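Local coordinates for neck appendage protein (Bacillus phage GA-1, PDB 3GUD) that probably serves, through its C-terminal domain, as an intramolecular chaperone that helps the phage neck appendage fold into a triple beta-helix, at residues K54-D58 and E59-A63. Numbering follows the deposited sequence.
Sequences KVFED and EGLSA
Leu61 turns back on Phe56 as the chain leaves helix 49-58: its N donates to Phe56 O, the CA atoms of the two residues lie 4.7 Å apart, and Gly60 between them takes a positive phi of 83°. At 2.4 Å, Leu61 N to Phe56 O is very short, so its exact length deserves caution, although the bond itself has a reasonable angle of 148° at the hydrogen. Two weak bonds accompany it: Glu59 N reaches Val55 O at 3.4 Å, and Gly60 N reaches Glu57 O, the latter less certain because the model is too tight around Gly60 N.

Among the side chains, Phe56 is the centre of the local contact. With its CG anti to its own carbonyl carbon (chi1 -83°), the ring is placed so that CG and CD1 lie beside Ala63, whose CB sits over one face, 4.0 Å above the plane and offset toward the rim. Leu61 approaches obliquely, its CB 3.9 Å from Phe56 CD1, while Val55 CG2 lies in the ring plane at the edge. Ala19 and Trp20 of helix 14-20, together with Leu68, also touch the buried Phe56, and Ala19 touches Leu61 as well; the turn is thereby packed against a neighbouring helix of the same chain. The bent Glu59 side chain touches Lys15 of that helix.

The Leu61 N to Phe56 O and Gly60 N to Glu57 O pairings, with Gly60 as the C-prime residue at positive phi, fit a Schellman motif, here closing helix 49-58 within the Peptidase S74 chaperone domain.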
loop_
_atom_site.group_PDB
_atom_site.type_symbol
_atom_site.label_atom_id
_atom_site.label_comp_id
_atom_site.label_asym_id
_atom_site.label_seq_id
_atom_site.Cartn_x
_atom_site.Cartn_y
_atom_site.Cartn_z
ATOM N N LYS A 54 -11.711 -12.124 -14.549
ATOM C CA LYS A 54 -11.927 -13.312 -15.370
ATOM C C LYS A 54 -11.714 -14.594 -14.576
ATOM O O LYS A 54 -12.529 -15.512 -14.667
ATOM C CB LYS A 54 -10.986 -13.294 -16.577
ATOM C CG LYS A 54 -11.674 -13.463 -17.911
ATOM C CD LYS A 54 -10.675 -13.357 -19.069
ATOM C CE LYS A 54 -9.906 -12.030 -19.086
ATOM N NZ LYS A 54 -8.721 -12.111 -19.989
ATOM N N VAL A 55 -10.620 -14.658 -13.808
ATOM C CA VAL A 55 -10.294 -15.856 -13.018
ATOM C C VAL A 55 -11.329 -16.075 -11.921
ATOM O O VAL A 55 -11.577 -17.212 -11.499
ATOM C CB VAL A 55 -8.885 -15.803 -12.390
ATOM C CG1 VAL A 55 -7.826 -15.772 -13.475
ATOM C CG2 VAL A 55 -8.759 -14.616 -11.453
ATOM N N PHE A 56 -11.938 -14.984 -11.470
ATOM C CA PHE A 56 -13.040 -15.079 -10.524
ATOM C C PHE A 56 -14.327 -15.562 -11.200
ATOM O O PHE A 56 -15.150 -16.194 -10.553
ATOM C CB PHE A 56 -13.292 -13.743 -9.845
ATOM C CG PHE A 56 -12.405 -13.483 -8.681
ATOM C CD1 PHE A 56 -12.947 -13.212 -7.436
ATOM C CD2 PHE A 56 -11.033 -13.528 -8.819
ATOM C CE1 PHE A 56 -12.130 -12.970 -6.346
ATOM C CE2 PHE A 56 -10.212 -13.292 -7.737
ATOM C CZ PHE A 56 -10.763 -13.011 -6.493
ATOM N N GLU A 57 -14.511 -15.201 -12.467
ATOM C CA GLU A 57 -15.633 -15.638 -13.307
ATOM C C GLU A 57 -15.611 -17.108 -13.599
ATOM O O GLU A 57 -16.608 -17.726 -13.557
ATOM C CB GLU A 57 -15.804 -14.819 -14.589
ATOM C CG GLU A 57 -16.824 -13.720 -14.516
ATOM C CD GLU A 57 -16.843 -12.876 -15.753
ATOM O OE1 GLU A 57 -16.031 -13.116 -16.609
ATOM O OE2 GLU A 57 -17.650 -11.973 -15.874
ATOM N N ASP A 58 -14.449 -17.659 -13.849
ATOM C CA ASP A 58 -14.285 -19.076 -13.999
ATOM C C ASP A 58 -14.638 -19.850 -12.733
ATOM O O ASP A 58 -15.335 -20.820 -12.802
ATOM C CB ASP A 58 -12.824 -19.405 -14.244
ATOM C CG ASP A 58 -12.276 -18.783 -15.453
ATOM O OD1 ASP A 58 -13.007 -18.551 -16.399
ATOM O OD2 ASP A 58 -11.081 -18.553 -15.446
ATOM N N GLU A 59 -14.223 -19.368 -11.575
ATOM C CA GLU A 59 -14.442 -20.067 -10.333
ATOM C C GLU A 59 -15.836 -19.693 -9.955
ATOM O O GLU A 59 -16.334 -20.094 -8.933
ATOM C CB GLU A 59 -13.393 -19.764 -9.238
ATOM C CG GLU A 59 -13.874 -19.922 -7.765
ATOM C CD GLU A 59 -13.448 -21.193 -7.008
ATOM O OE1 GLU A 59 -12.685 -22.019 -7.483
ATOM O OE2 GLU A 59 -13.909 -21.363 -5.909
ATOM N N GLY A 60 -16.440 -18.870 -10.794
ATOM C CA GLY A 60 -17.815 -18.482 -10.629
ATOM C C GLY A 60 -18.137 -17.370 -9.688
ATOM O O GLY A 60 -19.244 -17.254 -9.257
ATOM N N LEU A 61 -17.143 -16.567 -9.362
ATOM C CA LEU A 61 -17.260 -15.450 -8.411
ATOM C C LEU A 61 -17.275 -14.092 -9.128
ATOM O O LEU A 61 -17.040 -14.033 -10.329
ATOM C CB LEU A 61 -16.096 -15.501 -7.413
ATOM C CG LEU A 61 -15.798 -16.864 -6.772
ATOM C CD1 LEU A 61 -14.436 -16.878 -6.099
ATOM C CD2 LEU A 61 -16.886 -17.236 -5.789
ATOM N N SER A 62 -17.568 -13.013 -8.404
ATOM C CA SER A 62 -17.386 -11.658 -8.934
ATOM C C SER A 62 -16.318 -10.896 -8.169
ATOM O O SER A 62 -16.445 -10.684 -6.966
ATOM C CB SER A 62 -18.670 -10.851 -8.863
ATOM O OG SER A 62 -18.391 -9.473 -9.038
ATOM N N ALA A 63 -15.284 -10.464 -8.885
ATOM C CA ALA A 63 -14.158 -9.742 -8.296
ATOM C C ALA A 63 -14.560 -8.413 -7.676
ATOM O O ALA A 63 -13.904 -7.931 -6.755
ATOM C CB ALA A 63 -13.073 -9.526 -9.346
#